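Local coordinates for acyl-coenzyme A oxidase 3 (Yarrowia lipolytica, PDB 5YS9), which oxidises acyl-CoA substrates of various chain lengths to (2E)-enoyl-CoA with FAD as cofactor, passing the electrons to O2 to yield H2O2 in peroxisomal beta-oxidation, at residues A497-V509 with G605-L618. Numbering follows the deposited sequence.
Sequences ATLSGRDLKDPKV and GFLQPKDIDQVTEL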
ATOM      1  N   ALA A 497       7.063 -30.421  23.307  1.00 53.04           N
ATOM      2  CA  ALA A 497       8.248 -29.853  22.620  1.00 51.06           C
ATOM      3  C   ALA A 497       8.640 -28.422  23.044  1.00 49.50           C
ATOM      4  O   ALA A 497       7.776 -27.535  23.218  1.00 50.54           O
ATOM      5  CB  ALA A 497       8.069 -29.924  21.105  1.00 45.54           C
ATOM      6  N   THR A 498       9.934 -28.224  23.228  1.00 47.18           N
ATOM      7  CA  THR A 498      10.516 -26.937  23.570  1.00 53.69           C
ATOM      8  C   THR A 498      11.870 -26.876  22.911  1.00 47.79           C
ATOM      9  O   THR A 498      12.328 -27.856  22.356  1.00 47.75           O
ATOM     10  CB  THR A 498      10.677 -26.714  25.082  1.00 54.98           C
ATOM     11  OG1 THR A 498      11.284 -27.858  25.677  1.00 55.22           O
ATOM     12  CG2 THR A 498       9.345 -26.468  25.727  1.00 54.63           C
ATOM     13  N   LEU A 499      12.485 -25.708  22.918  1.00 51.03           N
ATOM     14  CA  LEU A 499      13.794 -25.569  22.319  1.00 48.69           C
ATOM     15  C   LEU A 499      14.821 -26.441  23.018  1.00 45.39           C
ATOM     16  O   LEU A 499      15.582 -27.124  22.368  1.00 45.42           O
ATOM     17  CB  LEU A 499      14.229 -24.116  22.372  1.00 47.75           C
ATOM     18  CG  LEU A 499      15.490 -23.758  21.602  1.00 52.62           C
ATOM     19  CD1 LEU A 499      15.352 -24.148  20.149  1.00 46.77           C
ATOM     20  CD2 LEU A 499      15.791 -22.283  21.745  1.00 53.88           C
ATOM     21  N   SER A 500      14.815 -26.444  24.342  1.00 50.83           N
ATOM     22  CA  SER A 500      15.653 -27.352  25.116  1.00 51.13           C
ATOM     23  C   SER A 500      17.131 -27.266  24.769  1.00 54.48           C
ATOM     24  O   SER A 500      17.815 -28.278  24.700  1.00 47.62           O
ATOM     25  CB  SER A 500      15.173 -28.788  24.952  1.00 55.52           C
ATOM     26  OG  SER A 500      13.769 -28.858  25.015  1.00 58.93           O
ATOM     27  N   GLY A 501      17.615 -26.054  24.539  1.00 57.28           N
ATOM     28  CA  GLY A 501      19.022 -25.828  24.291  1.00 51.68           C
ATOM     29  C   GLY A 501      19.482 -26.281  22.932  1.00 53.65           C
ATOM     30  O   GLY A 501      20.664 -26.368  22.679  1.00 58.69           O
ATOM     31  N   ARG A 502      18.539 -26.566  22.054  1.00 53.19           N
ATOM     32  CA  ARG A 502      18.848 -26.988  20.708  1.00 52.00           C
ATOM     33  C   ARG A 502      19.341 -25.824  19.875  1.00 49.25           C
ATOM     34  O   ARG A 502      19.221 -24.672  20.254  1.00 46.86           O
ATOM     35  CB  ARG A 502      17.636 -27.619  20.038  1.00 56.53           C
ATOM     36  CG  ARG A 502      16.866 -28.588  20.903  1.00 53.97           C
ATOM     37  CD  ARG A 502      16.654 -29.906  20.194  1.00 53.95           C
ATOM     38  NE  ARG A 502      15.364 -30.013  19.516  1.00 52.85           N
ATOM     39  CZ  ARG A 502      14.217 -29.512  19.957  1.00 53.00           C
ATOM     40  NH1 ARG A 502      13.121 -29.686  19.252  1.00 51.35           N
ATOM     41  NH2 ARG A 502      14.155 -28.844  21.090  1.00 53.26           N
ATOM     42  N   ASP A 503      19.941 -26.152  18.749  1.00 45.32           N
ATOM     43  CA  ASP A 503      20.436 -25.157  17.816  1.00 47.69           C
ATOM     44  C   ASP A 503      19.353 -24.497  16.965  1.00 51.75           C
ATOM     45  O   ASP A 503      18.623 -25.149  16.242  1.00 47.24           O
ATOM     46  CB  ASP A 503      21.461 -25.806  16.894  1.00 46.26           C
ATOM     47  CG  ASP A 503      22.293 -24.805  16.154  1.00 46.92           C
ATOM     48  OD1 ASP A 503      22.324 -23.639  16.552  1.00 43.88           O
ATOM     49  OD2 ASP A 503      22.926 -25.186  15.166  1.00 50.23           O
ATOM     50  N   LEU A 504      19.316 -23.177  17.038  1.00 48.43           N
ATOM     51  CA  LEU A 504      18.432 -22.341  16.262  1.00 46.70           C
ATOM     52  C   LEU A 504      18.917 -22.136  14.830  1.00 47.84           C
ATOM     53  O   LEU A 504      18.216 -21.503  14.042  1.00 51.06           O
ATOM     54  CB  LEU A 504      18.216 -20.998  16.970  1.00 44.20           C
ATOM     55  CG  LEU A 504      17.272 -21.137  18.160  1.00 44.95           C
ATOM     56  CD1 LEU A 504      17.331 -19.937  19.086  1.00 45.70           C
ATOM     57  CD2 LEU A 504      15.830 -21.380  17.685  1.00 46.56           C
ATOM     58  N   LYS A 505      20.082 -22.675  14.481  1.00 47.24           N
ATOM     59  CA  LYS A 505      20.555 -22.675  13.108  1.00 48.93           C
ATOM     60  C   LYS A 505      20.149 -23.946  12.372  1.00 48.49           C
ATOM     61  O   LYS A 505      20.343 -24.057  11.157  1.00 50.80           O
ATOM     62  CB  LYS A 505      22.071 -22.483  13.066  1.00 55.98           C
ATOM     63  CG  LYS A 505      22.561 -21.142  13.618  1.00 61.43           C
ATOM     64  CD  LYS A 505      24.078 -21.114  13.875  1.00 67.03           C
ATOM     65  CE  LYS A 505      24.473 -21.521  15.305  1.00 72.14           C
ATOM     66  NZ  LYS A 505      25.413 -20.532  15.920  1.00 78.89           N
ATOM     67  N   ASP A 506      19.553 -24.889  13.084  1.00 44.41           N
ATOM     68  CA  ASP A 506      19.191 -26.172  12.497  1.00 43.91           C
ATOM     69  C   ASP A 506      17.791 -26.053  11.878  1.00 41.92           C
ATOM     70  O   ASP A 506      16.804 -25.897  12.592  1.00 41.15           O
ATOM     71  CB  ASP A 506      19.200 -27.232  13.610  1.00 46.72           C
ATOM     72  CG  ASP A 506      18.908 -28.660  13.128  1.00 46.21           C
ATOM     73  OD1 ASP A 506      18.396 -28.910  12.000  1.00 42.52           O
ATOM     74  OD2 ASP A 506      19.201 -29.565  13.945  1.00 55.28           O
ATOM     75  N   PRO A 507      17.679 -26.202  10.559  1.00 43.00           N
ATOM     76  CA  PRO A 507      16.346 -26.248   9.953  1.00 43.99           C
ATOM     77  C   PRO A 507      15.326 -27.212  10.603  1.00 47.03           C
ATOM     78  O   PRO A 507      14.143 -26.861  10.696  1.00 49.67           O
ATOM     79  CB  PRO A 507      16.637 -26.656   8.500  1.00 41.49           C
ATOM     80  CG  PRO A 507      18.032 -26.215   8.261  1.00 41.08           C
ATOM     81  CD  PRO A 507      18.730 -26.459   9.560  1.00 43.22           C
ATOM     82  N   LYS A 508      15.755 -28.382  11.080  1.00 48.02           N
ATOM     83  CA  LYS A 508      14.802 -29.326  11.683  1.00 50.39           C
ATOM     84  C   LYS A 508      14.139 -28.786  12.934  1.00 46.63           C
ATOM     85  O   LYS A 508      13.005 -29.167  13.269  1.00 46.65           O
ATOM     86  CB  LYS A 508      15.419 -30.708  11.914  1.00 53.68           C
ATOM     87  CG  LYS A 508      15.741 -31.405  10.592  1.00 59.11           C
ATOM     88  CD  LYS A 508      15.815 -32.916  10.752  1.00 68.16           C
ATOM     89  CE  LYS A 508      16.772 -33.544   9.743  1.00 71.64           C
ATOM     90  NZ  LYS A 508      18.170 -33.479  10.268  1.00 75.99           N
ATOM     91  N   VAL A 509      14.823 -27.874  13.599  1.00 46.63           N
ATOM     92  CA  VAL A 509      14.352 -27.330  14.865  1.00 47.89           C
ATOM     93  C   VAL A 509      13.327 -26.228  14.589  1.00 49.43           C
ATOM     94  O   VAL A 509      12.195 -26.239  15.113  1.00 48.97           O
ATOM     95  CB  VAL A 509      15.552 -26.812  15.678  1.00 47.15           C
ATOM     96  CG1 VAL A 509      15.099 -26.097  16.939  1.00 46.68           C
ATOM     97  CG2 VAL A 509      16.499 -27.983  15.997  1.00 49.40           C
ATOM     98  N   GLY A 605       5.354 -21.777  24.729  1.00 54.90           N
ATOM     99  CA  GLY A 605       6.406 -22.212  25.637  1.00 51.81           C
ATOM    100  C   GLY A 605       7.552 -22.910  24.945  1.00 51.92           C
ATOM    101  O   GLY A 605       8.377 -23.514  25.610  1.00 51.92           O
ATOM    102  N   PHE A 606       7.633 -22.801  23.618  1.00 50.23           N
ATOM    103  CA  PHE A 606       8.777 -23.312  22.873  1.00 46.13           C
ATOM    104  C   PHE A 606      10.071 -22.511  23.135  1.00 44.20           C
ATOM    105  O   PHE A 606      11.166 -23.074  23.177  1.00 38.15           O
ATOM    106  CB  PHE A 606       8.485 -23.293  21.384  1.00 47.67           C
ATOM    107  CG  PHE A 606       9.435 -24.132  20.563  1.00 50.51           C
ATOM    108  CD1 PHE A 606       9.253 -25.501  20.445  1.00 47.81           C
ATOM    109  CD2 PHE A 606      10.522 -23.555  19.920  1.00 47.90           C
ATOM    110  CE1 PHE A 606      10.112 -26.263  19.685  1.00 46.82           C
ATOM    111  CE2 PHE A 606      11.393 -24.320  19.166  1.00 45.06           C
ATOM    112  CZ  PHE A 606      11.194 -25.671  19.045  1.00 45.33           C
ATOM    113  N   LEU A 607       9.919 -21.206  23.284  1.00 42.03           N
ATOM    114  CA  LEU A 607      11.013 -20.293  23.577  1.00 45.10           C
ATOM    115  C   LEU A 607      10.713 -19.550  24.887  1.00 44.79           C
ATOM    116  O   LEU A 607       9.568 -19.405  25.285  1.00 41.93           O
ATOM    117  CB  LEU A 607      11.133 -19.257  22.457  1.00 44.22           C
ATOM    118  CG  LEU A 607      11.450 -19.665  21.007  1.00 45.80           C
ATOM    119  CD1 LEU A 607      11.770 -18.436  20.161  1.00 44.72           C
ATOM    120  CD2 LEU A 607      12.594 -20.654  20.893  1.00 47.39           C
ATOM    121  N   GLN A 608      11.756 -19.085  25.555  1.00 48.06           N
ATOM    122  CA  GLN A 608      11.608 -18.220  26.721  1.00 55.69           C
ATOM    123  C   GLN A 608      12.177 -16.831  26.345  1.00 57.57           C
ATOM    124  O   GLN A 608      12.828 -16.693  25.286  1.00 50.70           O
ATOM    125  CB  GLN A 608      12.344 -18.830  27.929  1.00 59.78           C
ATOM    126  CG  GLN A 608      11.924 -20.254  28.334  1.00 60.54           C
ATOM    127  CD  GLN A 608      13.147 -21.144  28.575  1.00 67.70           C
ATOM    128  OE1 GLN A 608      13.826 -21.586  27.627  1.00 66.03           O
ATOM    129  NE2 GLN A 608      13.460 -21.373  29.838  1.00 67.07           N
ATOM    130  N   PRO A 609      11.921 -15.798  27.186  1.00 60.01           N
ATOM    131  CA  PRO A 609      12.437 -14.442  26.963  1.00 56.97           C
ATOM    132  C   PRO A 609      13.879 -14.361  26.457  1.00 60.11           C
ATOM    133  O   PRO A 609      14.161 -13.592  25.546  1.00 58.59           O
ATOM    134  CB  PRO A 609      12.307 -13.823  28.339  1.00 61.19           C
ATOM    135  CG  PRO A 609      11.005 -14.410  28.836  1.00 62.50           C
ATOM    136  CD  PRO A 609      10.943 -15.809  28.301  1.00 61.29           C
ATOM    137  N   LYS A 610      14.769 -15.180  27.001  1.00 63.00           N
ATOM    138  CA  LYS A 610      16.163 -15.162  26.576  1.00 65.41           C
ATOM    139  C   LYS A 610      16.333 -15.703  25.138  1.00 66.63           C
ATOM    140  O   LYS A 610      17.275 -15.326  24.453  1.00 76.27           O
ATOM    141  CB  LYS A 610      17.044 -15.956  27.562  1.00 76.59           C
ATOM    142  CG  LYS A 610      18.472 -15.426  27.727  1.00 82.84           C
ATOM    143  CD  LYS A 610      19.501 -16.530  28.027  1.00 85.94           C
ATOM    144  CE  LYS A 610      20.471 -16.171  29.157  1.00 85.67           C
ATOM    145  NZ  LYS A 610      19.937 -16.588  30.491  1.00 88.46           N
ATOM    146  N   ASP A 611      15.449 -16.581  24.673  1.00 62.65           N
ATOM    147  CA  ASP A 611      15.604 -17.168  23.331  1.00 59.37           C
ATOM    148  C   ASP A 611      15.252 -16.218  22.181  1.00 56.94           C
ATOM    149  O   ASP A 611      15.754 -16.375  21.073  1.00 58.85           O
ATOM    150  CB  ASP A 611      14.783 -18.443  23.213  1.00 59.85           C
ATOM    151  CG  ASP A 611      15.229 -19.537  24.186  1.00 60.32           C
ATOM    152  OD1 ASP A 611      16.450 -19.737  24.354  1.00 56.67           O
ATOM    153  OD2 ASP A 611      14.337 -20.206  24.775  1.00 66.52           O
ATOM    154  N   ILE A 612      14.412 -15.231  22.461  1.00 52.49           N
ATOM    155  CA  ILE A 612      14.070 -14.177  21.517  1.00 52.84           C
ATOM    156  C   ILE A 612      15.274 -13.296  21.237  1.00 52.43           C
ATOM    157  O   ILE A 612      15.503 -12.927  20.083  1.00 52.15           O
ATOM    158  CB  ILE A 612      12.946 -13.240  22.064  1.00 57.23           C
ATOM    159  CG1 ILE A 612      11.685 -14.029  22.449  1.00 54.50           C
ATOM    160  CG2 ILE A 612      12.598 -12.134  21.059  1.00 57.10           C
ATOM    161  CD1 ILE A 612      11.238 -15.009  21.397  1.00 55.94           C
ATOM    162  N   ASP A 613      16.009 -12.926  22.288  1.00 50.79           N
ATOM    163  CA  ASP A 613      17.288 -12.205  22.123  1.00 50.51           C
ATOM    164  C   ASP A 613      18.176 -12.946  21.150  1.00 46.21           C
ATOM    165  O   ASP A 613      18.724 -12.331  20.247  1.00 47.73           O
ATOM    166  CB  ASP A 613      18.068 -12.037  23.436  1.00 51.51           C
ATOM    167  CG  ASP A 613      17.368 -11.141  24.431  1.00 56.90           C
ATOM    168  OD1 ASP A 613      16.130 -10.995  24.346  1.00 54.73           O
ATOM    169  OD2 ASP A 613      18.058 -10.586  25.316  1.00 65.00           O
ATOM    170  N   GLN A 614      18.289 -14.262  21.322  1.00 44.11           N
ATOM    171  CA  GLN A 614      19.157 -15.087  20.463  1.00 47.98           C
ATOM    172  C   GLN A 614      18.676 -15.097  19.005  1.00 45.70           C
ATOM    173  O   GLN A 614      19.483 -14.996  18.086  1.00 45.73           O
ATOM    174  CB  GLN A 614      19.285 -16.535  20.990  1.00 49.08           C
ATOM    175  CG  GLN A 614      20.422 -17.340  20.353  1.00 56.19           C
ATOM    176  CD  GLN A 614      21.797 -16.731  20.644  1.00 64.49           C
ATOM    177  OE1 GLN A 614      22.125 -16.446  21.806  1.00 79.75           O
ATOM    178  NE2 GLN A 614      22.587 -16.491  19.598  1.00 59.02           N
ATOM    179  N   VAL A 615      17.361 -15.220  18.825  1.00 45.79           N
ATOM    180  CA  VAL A 615      16.709 -15.139  17.523  1.00 44.46           C
ATOM    181  C   VAL A 615      17.054 -13.814  16.860  1.00 44.70           C
ATOM    182  O   VAL A 615      17.467 -13.824  15.692  1.00 41.44           O
ATOM    183  CB  VAL A 615      15.178 -15.315  17.635  1.00 47.87           C
ATOM    184  CG1 VAL A 615      14.464 -14.881  16.363  1.00 48.22           C
ATOM    185  CG2 VAL A 615      14.847 -16.775  17.943  1.00 50.63           C
ATOM    186  N   THR A 616      16.933 -12.697  17.604  1.00 40.64           N
ATOM    187  CA  THR A 616      17.345 -11.380  17.079  1.00 40.67           C
ATOM    188  C   THR A 616      18.800 -11.429  16.567  1.00 44.18           C
ATOM    189  O   THR A 616      19.082 -11.050  15.424  1.00 51.47           O
ATOM    190  CB  THR A 616      17.041 -10.214  18.057  1.00 36.42           C
ATOM    191  OG1 THR A 616      15.633 -10.059  18.138  1.00 31.22           O
ATOM    192  CG2 THR A 616      17.593  -8.901  17.571  1.00 35.71           C
ATOM    193  N   GLU A 617      19.694 -12.002  17.356  1.00 49.76           N
ATOM    194  CA  GLU A 617      21.093 -12.051  16.973  1.00 52.98           C
ATOM    195  C   GLU A 617      21.280 -12.886  15.705  1.00 49.09           C
ATOM    196  O   GLU A 617      22.085 -12.550  14.844  1.00 44.93           O
ATOM    197  CB  GLU A 617      21.931 -12.576  18.127  1.00 59.47           C
ATOM    198  CG  GLU A 617      23.427 -12.436  17.895  1.00 74.01           C
ATOM    199  CD  GLU A 617      24.220 -12.418  19.192  1.00 82.05           C
ATOM    200  OE1 GLU A 617      23.846 -11.625  20.088  1.00 84.94           O
ATOM    201  OE2 GLU A 617      25.203 -13.189  19.309  1.00 82.56           O
ATOM    202  N   LEU A 618      20.507 -13.958  15.573  1.00 49.43           N
ATOM    203  CA  LEU A 618      20.642 -14.840  14.411  1.00 45.28           C
ATOM    204  C   LEU A 618      20.162 -14.183  13.120  1.00 40.75           C
ATOM    205  O   LEU A 618      20.856 -14.252  12.129  1.00 34.43           O
ATOM    206  CB  LEU A 618      19.943 -16.165  14.676  1.00 46.45           C
ATOM    207  CG  LEU A 618      20.737 -17.050  15.667  1.00 44.63           C
ATOM    208  CD1 LEU A 618      19.986 -18.338  15.965  1.00 40.63           C
ATOM    209  CD2 LEU A 618      22.141 -17.341  15.145  1.00 44.45           C
TER
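F606 and L499 meet twice, through side chains and backbone, where the loop leading into helix 507-534 packs on the Schellman motif at G605 that ends helix 598-604, and on helix 609-628 beyond it, within the all-helical C-terminal part of the acyl-CoA oxidase fold. The case illustrates how one backbone bond and a few apolar side chains join an irregular loop to 605-618, while the R502-E512 salt bridge holds it to helix 507-534. L499 N donates to F606 O (3.0 Å) in the carbonyl plane, on a lone pair, and also lies over the centre of the F606 ring, which chi1 -164° swings away from F606's own N and against the T498-L499 peptide. Toward the rim, T498 C covers the same face, while E512 and A513 also touch the phenylalanine. A leucine in place of F606 would probably leave that peptide without its flat aromatic cover. Followed outward, L499 CB rests against F606 O, CD1 reaches F606 CE2 at 4.1 Å, and CD2 sits 3.7 Å from L607 CD2, with the D611 carboxylate beside it. Q608 N steadies that carboxylate, meeting D611 OD2 on its anti side, 27° out of the carboxylate plane (2.9 Å). Beyond the type I' turn 499-502, L504 points at the helix, its CD1 4.2 Å from V615 CG2 and its CB against L618 CD1; L618 CD2 approaches K505 CG at 4.1 Å.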